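Local coordinates for omega transaminase (Pseudomonas sp., PDB 5LHA), which catalyses the pyridoxal-phosphate-dependent transfer of amino groups between amines and carbonyl acceptors, as an amine transaminase of fold type I, at residues A[189-201]-A[390-402]. Residues are numbered along the deposited sequence; the frame is centred on the assembly and turned at random.
Sequences TPWLYRNPWDCRD and LDLVSDKRTRQPL
Arg399 reaches across from the loop after strand 387-393 and lays CB and CG against the ring of Tyr193 before its guanidinium turns to Arg200. Its CB touches the ring at CE2 (3.7 Å). CG then sits over one ring face, a CH-pi contact 3.9 Å from the Tyr193 centroid. With chi2 at 113°, the chain bends there, and CD passes near the Tyr193 carbonyl. NE lies by Arg200 NH2, and CZ packs on a guanidinium stacked flat, planes 10° apart. NH1 gives Tyr193 O a short but weak hydrogen bond (2.6 Å); NH2 faces Arg200 NE, two donors without a bond. The carbonyls of Tyr193 and Leu192, the latter bonded by Arg200 NH1, probably help to offset the repulsion. An arginine suits this place: its methylenes pack on an aromatic face and its flat end stacks.

Arg194 returns the reach. Extended from CG to NE, it brings NE to Arg399 O (2.6 Å), where NH2 adds a weak bond. NH1 and NH2 form an end-on salt bridge with Asp391, NH1 to OD2 at 2.8 Å and NH2 to OD1 at 3.1 Å, so one planar group of several donors serves carbonyl and carboxylate, whose two oxygens match it. Asp391 also pairs with Arg382. A leucine in place of Arg194 would probably leave the Arg399 carbonyl without these donors and Asp391 short of one counter-charge.

This network joins the loop following strand 184-187, at an edge of the large domain's sheet, to the small-domain sheet, built from N- and C-terminal parts of the chain: an interdomain contact of the fold type I class-III aminotransferases.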
loop_
_atom_site.group_PDB
_atom_site.type_symbol
_atom_site.label_atom_id
_atom_site.label_comp_id
_atom_site.label_asym_id
_atom_site.label_seq_id
_atom_site.Cartn_x
_atom_site.Cartn_y
_atom_site.Cartn_z
ATOM N N THR A 189 -14.884 -6.130 18.784
ATOM C CA THR A 189 -14.952 -5.359 20.017
ATOM C C THR A 189 -15.721 -6.131 21.087
ATOM O O THR A 189 -16.654 -6.877 20.765
ATOM C CB THR A 189 -15.621 -4.003 19.778
ATOM O OG1 THR A 189 -15.759 -3.307 21.020
ATOM C CG2 THR A 189 -16.999 -4.174 19.142
ATOM N N PRO A 190 -15.347 -6.014 22.366
ATOM C CA PRO A 190 -16.093 -6.725 23.415
ATOM C C PRO A 190 -17.447 -6.083 23.692
ATOM O O PRO A 190 -17.642 -5.372 24.687
ATOM C CB PRO A 190 -15.146 -6.658 24.618
ATOM C CG PRO A 190 -14.355 -5.432 24.384
ATOM C CD PRO A 190 -14.154 -5.338 22.904
ATOM N N TRP A 191 -18.387 -6.343 22.778
ATOM C CA TRP A 191 -19.714 -5.734 22.734
ATOM C C TRP A 191 -20.728 -6.803 23.118
ATOM O O TRP A 191 -20.913 -7.779 22.383
ATOM C CB TRP A 191 -19.995 -5.182 21.338
ATOM C CG TRP A 191 -21.257 -4.356 21.184
ATOM C CD1 TRP A 191 -22.064 -3.874 22.180
ATOM C CD2 TRP A 191 -21.845 -3.923 19.952
ATOM N NE1 TRP A 191 -23.114 -3.166 21.641
ATOM C CE2 TRP A 191 -23.004 -3.182 20.276
ATOM C CE3 TRP A 191 -21.505 -4.091 18.606
ATOM C CZ2 TRP A 191 -23.823 -2.611 19.301
ATOM C CZ3 TRP A 191 -22.319 -3.525 17.639
ATOM C CH2 TRP A 191 -23.463 -2.789 17.992
ATOM N N LEU A 192 -21.348 -6.647 24.288
ATOM C CA LEU A 192 -22.241 -7.688 24.791
ATOM C C LEU A 192 -23.508 -7.805 23.945
ATOM O O LEU A 192 -24.009 -8.913 23.713
ATOM C CB LEU A 192 -22.610 -7.389 26.244
ATOM C CG LEU A 192 -21.558 -7.588 27.330
ATOM C CD1 LEU A 192 -21.770 -6.562 28.439
ATOM C CD2 LEU A 192 -21.659 -8.998 27.872
ATOM N N TYR A 193 -24.016 -6.678 23.439
ATOM C CA TYR A 193 -25.281 -6.708 22.714
ATOM C C TYR A 193 -25.138 -7.404 21.358
ATOM O O TYR A 193 -26.050 -8.120 20.930
ATOM C CB TYR A 193 -25.834 -5.287 22.563
ATOM C CG TYR A 193 -27.318 -5.266 22.267
ATOM C CD1 TYR A 193 -28.236 -5.782 23.183
ATOM C CD2 TYR A 193 -27.802 -4.773 21.061
ATOM C CE1 TYR A 193 -29.595 -5.786 22.910
ATOM C CE2 TYR A 193 -29.164 -4.769 20.784
ATOM C CZ TYR A 193 -30.054 -5.279 21.710
ATOM O OH TYR A 193 -31.405 -5.288 21.432
ATOM N N ARG A 194 -24.014 -7.201 20.661
ATOM C CA ARG A 194 -23.770 -7.820 19.353
ATOM C C ARG A 194 -22.312 -8.252 19.277
ATOM O O ARG A 194 -21.424 -7.393 19.266
ATOM C CB ARG A 194 -24.084 -6.860 18.201
ATOM C CG ARG A 194 -25.535 -6.436 18.061
ATOM C CD ARG A 194 -25.748 -5.683 16.753
ATOM N NE ARG A 194 -27.112 -5.173 16.621
ATOM C CZ ARG A 194 -27.553 -4.040 17.162
ATOM N NH1 ARG A 194 -26.740 -3.269 17.879
ATOM N NH2 ARG A 194 -28.815 -3.676 16.977
ATOM N N ASN A 195 -22.057 -9.558 19.192
ATOM C CA ASN A 195 -20.696 -10.065 19.047
ATOM C C ASN A 195 -20.748 -11.416 18.347
ATOM O O ASN A 195 -21.791 -12.076 18.345
ATOM C CB ASN A 195 -19.968 -10.154 20.402
ATOM C CG ASN A 195 -20.675 -11.045 21.408
ATOM O OD1 ASN A 195 -20.510 -12.263 21.402
ATOM N ND2 ASN A 195 -21.462 -10.433 22.287
ATOM N N PRO A 196 -19.644 -11.838 17.718
ATOM C CA PRO A 196 -19.652 -13.103 16.953
ATOM C C PRO A 196 -20.013 -14.357 17.742
ATOM O O PRO A 196 -20.375 -15.363 17.122
ATOM C CB PRO A 196 -18.208 -13.200 16.436
ATOM C CG PRO A 196 -17.741 -11.810 16.371
ATOM C CD PRO A 196 -18.420 -11.055 17.475
ATOM N N TRP A 197 -19.898 -14.356 19.065
ATOM C CA TRP A 197 -20.168 -15.544 19.862
ATOM C C TRP A 197 -21.555 -15.542 20.479
ATOM O O TRP A 197 -21.885 -16.475 21.218
ATOM C CB TRP A 197 -19.109 -15.687 20.959
ATOM C CG TRP A 197 -17.731 -15.685 20.383
ATOM C CD1 TRP A 197 -17.021 -16.764 19.941
ATOM C CD2 TRP A 197 -16.916 -14.535 20.122
ATOM N NE1 TRP A 197 -15.805 -16.360 19.445
ATOM C CE2 TRP A 197 -15.714 -14.996 19.548
ATOM C CE3 TRP A 197 -17.081 -13.162 20.334
ATOM C CZ2 TRP A 197 -14.682 -14.132 19.183
ATOM C CZ3 TRP A 197 -16.054 -12.307 19.970
ATOM C CH2 TRP A 197 -14.872 -12.795 19.401
ATOM N N ASP A 198 -22.369 -14.526 20.188
ATOM C CA ASP A 198 -23.625 -14.261 20.888
ATOM C C ASP A 198 -23.460 -14.423 22.396
ATOM O O ASP A 198 -24.354 -14.939 23.076
ATOM C CB ASP A 198 -24.717 -15.194 20.364
ATOM C CG ASP A 198 -24.892 -15.084 18.868
ATOM O OD1 ASP A 198 -24.500 -14.039 18.305
ATOM O OD2 ASP A 198 -25.399 -16.046 18.250
ATOM N N CYS A 199 -22.324 -13.956 22.916
ATOM C CA CYS A 199 -21.938 -14.155 24.306
ATOM C C CYS A 199 -22.392 -12.961 25.143
ATOM O O CYS A 199 -21.957 -11.828 24.910
ATOM C CB CYS A 199 -20.426 -14.358 24.386
ATOM S SG CYS A 199 -19.772 -14.740 26.007
ATOM N N ARG A 200 -23.254 -13.214 26.130
ATOM C CA ARG A 200 -23.775 -12.151 26.978
ATOM C C ARG A 200 -23.146 -12.160 28.368
ATOM O O ARG A 200 -23.678 -11.524 29.288
ATOM C CB ARG A 200 -25.296 -12.255 27.093
ATOM C CG ARG A 200 -26.021 -12.600 25.796
ATOM C CD ARG A 200 -25.671 -11.664 24.663
ATOM N NE ARG A 200 -26.380 -12.026 23.444
ATOM C CZ ARG A 200 -25.977 -11.707 22.219
ATOM N NH1 ARG A 200 -24.858 -11.015 22.039
ATOM N NH2 ARG A 200 -26.697 -12.089 21.171
ATOM N N ASP A 201 -22.001 -12.824 28.530
ATOM C CA ASP A 201 -21.304 -12.896 29.810
ATOM C C ASP A 201 -19.983 -12.154 29.695
ATOM O O ASP A 201 -19.158 -12.493 28.832
ATOM C CB ASP A 201 -21.074 -14.353 30.228
ATOM C CG ASP A 201 -20.264 -14.486 31.516
ATOM O OD1 ASP A 201 -19.042 -14.212 31.497
ATOM O OD2 ASP A 201 -20.848 -14.888 32.549
ATOM N N LEU A 390 -29.050 4.466 23.199
ATOM C CA LEU A 390 -30.255 3.658 23.096
ATOM C C LEU A 390 -30.186 2.916 21.768
ATOM O O LEU A 390 -30.099 3.543 20.710
ATOM C CB LEU A 390 -31.507 4.533 23.185
ATOM C CG LEU A 390 -31.668 5.411 24.436
ATOM C CD1 LEU A 390 -31.092 6.798 24.189
ATOM C CD2 LEU A 390 -33.131 5.518 24.865
ATOM N N ASP A 391 -30.171 1.597 21.821
ATOM C CA ASP A 391 -29.985 0.789 20.621
ATOM C C ASP A 391 -31.345 0.336 20.081
ATOM O O ASP A 391 -32.009 -0.523 20.672
ATOM C CB ASP A 391 -29.064 -0.392 20.915
ATOM C CG ASP A 391 -28.439 -0.949 19.663
ATOM O OD1 ASP A 391 -29.153 -1.045 18.635
ATOM O OD2 ASP A 391 -27.221 -1.244 19.697
ATOM N N LEU A 392 -31.740 0.887 18.936
ATOM C CA LEU A 392 -33.040 0.595 18.354
ATOM C C LEU A 392 -32.894 -0.558 17.368
ATOM O O LEU A 392 -31.998 -0.553 16.517
ATOM C CB LEU A 392 -33.625 1.827 17.657
ATOM C CG LEU A 392 -33.722 3.163 18.411
ATOM C CD1 LEU A 392 -34.309 4.235 17.504
ATOM C CD2 LEU A 392 -34.532 3.063 19.711
ATOM N N VAL A 393 -33.761 -1.558 17.510
ATOM C CA VAL A 393 -33.726 -2.765 16.703
ATOM C C VAL A 393 -35.094 -2.975 16.077
ATOM O O VAL A 393 -36.112 -2.462 16.550
ATOM C CB VAL A 393 -33.326 -4.000 17.531
ATOM C CG1 VAL A 393 -32.004 -3.758 18.215
ATOM C CG2 VAL A 393 -34.412 -4.321 18.552
ATOM N N SER A 394 -35.105 -3.741 14.987
ATOM C CA SER A 394 -36.358 -4.183 14.389
ATOM C C SER A 394 -36.878 -5.466 15.019
ATOM O O SER A 394 -38.085 -5.740 14.937
ATOM C CB SER A 394 -36.185 -4.375 12.879
ATOM O OG SER A 394 -34.957 -5.018 12.579
ATOM N N ASP A 395 -36.001 -6.237 15.663
ATOM C CA ASP A 395 -36.343 -7.544 16.212
ATOM C C ASP A 395 -35.588 -7.716 17.516
ATOM O O ASP A 395 -34.354 -7.644 17.536
ATOM C CB ASP A 395 -35.995 -8.670 15.225
ATOM C CG ASP A 395 -36.390 -10.056 15.734
ATOM O OD1 ASP A 395 -35.977 -10.443 16.848
ATOM O OD2 ASP A 395 -37.112 -10.774 15.008
ATOM N N LYS A 396 -36.332 -7.959 18.599
ATOM C CA LYS A 396 -35.706 -8.123 19.908
ATOM C C LYS A 396 -34.821 -9.368 19.950
ATOM O O LYS A 396 -33.726 -9.332 20.523
ATOM C CB LYS A 396 -36.780 -8.171 21.001
ATOM C CG LYS A 396 -37.491 -6.825 21.251
ATOM C CD LYS A 396 -38.630 -6.926 22.277
ATOM C CE LYS A 396 -39.733 -7.899 21.840
ATOM N NZ LYS A 396 -40.521 -7.460 20.633
ATOM N N ARG A 397 -35.261 -10.468 19.325
ATOM C CA ARG A 397 -34.541 -11.733 19.461
ATOM C C ARG A 397 -33.180 -11.691 18.765
ATOM O O ARG A 397 -32.172 -12.132 19.331
ATOM C CB ARG A 397 -35.388 -12.893 18.922
ATOM C CG ARG A 397 -36.684 -13.171 19.704
ATOM C CD ARG A 397 -37.190 -14.613 19.511
ATOM N NE ARG A 397 -38.649 -14.735 19.598
ATOM C CZ ARG A 397 -39.328 -15.854 19.329
ATOM N NH1 ARG A 397 -38.676 -16.953 18.960
ATOM N NH2 ARG A 397 -40.657 -15.880 19.424
ATOM N N THR A 398 -33.122 -11.161 17.544
ATOM C CA THR A 398 -31.891 -11.187 16.768
ATOM C C THR A 398 -31.054 -9.929 16.910
ATOM O O THR A 398 -29.927 -9.900 16.399
ATOM C CB THR A 398 -32.195 -11.365 15.289
ATOM O OG1 THR A 398 -30.973 -11.632 14.594
ATOM C CG2 THR A 398 -32.790 -10.078 14.747
ATOM N N ARG A 399 -31.580 -8.900 17.582
ATOM C CA ARG A 399 -30.904 -7.615 17.775
ATOM C C ARG A 399 -30.511 -6.940 16.460
ATOM O O ARG A 399 -29.540 -6.183 16.412
ATOM C CB ARG A 399 -29.674 -7.774 18.677
ATOM C CG ARG A 399 -30.008 -8.354 20.038
ATOM C CD ARG A 399 -29.423 -9.737 20.240
ATOM N NE ARG A 399 -29.620 -10.200 21.610
ATOM C CZ ARG A 399 -28.885 -9.830 22.657
ATOM N NH1 ARG A 399 -27.870 -8.989 22.512
ATOM N NH2 ARG A 399 -29.164 -10.316 23.860
ATOM N N GLN A 400 -31.226 -7.204 15.378
ATOM C CA GLN A 400 -30.897 -6.537 14.126
ATOM C C GLN A 400 -31.189 -5.050 14.245
ATOM O O GLN A 400 -32.293 -4.673 14.636
ATOM C CB GLN A 400 -31.671 -7.096 12.945
ATOM C CG GLN A 400 -31.182 -6.471 11.659
ATOM C CD GLN A 400 -31.708 -7.139 10.432
ATOM O OE1 GLN A 400 -32.556 -8.024 10.508
ATOM N NE2 GLN A 400 -31.187 -6.738 9.278
ATOM N N PRO A 401 -30.237 -4.185 13.928
ATOM C CA PRO A 401 -30.489 -2.745 14.030
ATOM C C PRO A 401 -31.597 -2.269 13.093
ATOM O O PRO A 401 -31.829 -2.835 12.021
ATOM C CB PRO A 401 -29.137 -2.134 13.655
ATOM C CG PRO A 401 -28.487 -3.170 12.815
ATOM C CD PRO A 401 -28.900 -4.476 13.390
ATOM N N LEU A 402 -32.305 -1.229 13.532
ATOM C CA LEU A 402 -33.149 -0.458 12.631
ATOM C C LEU A 402 -32.320 0.050 11.460
ATOM O O LEU A 402 -31.144 0.394 11.617
ATOM C CB LEU A 402 -33.763 0.741 13.363
ATOM C CG LEU A 402 -35.071 0.704 14.161
ATOM C CD1 LEU A 402 -35.447 2.117 14.607
ATOM C CD2 LEU A 402 -36.205 0.098 13.354
HETATM O O HOH W 1 -32.775 -6.917 22.820
#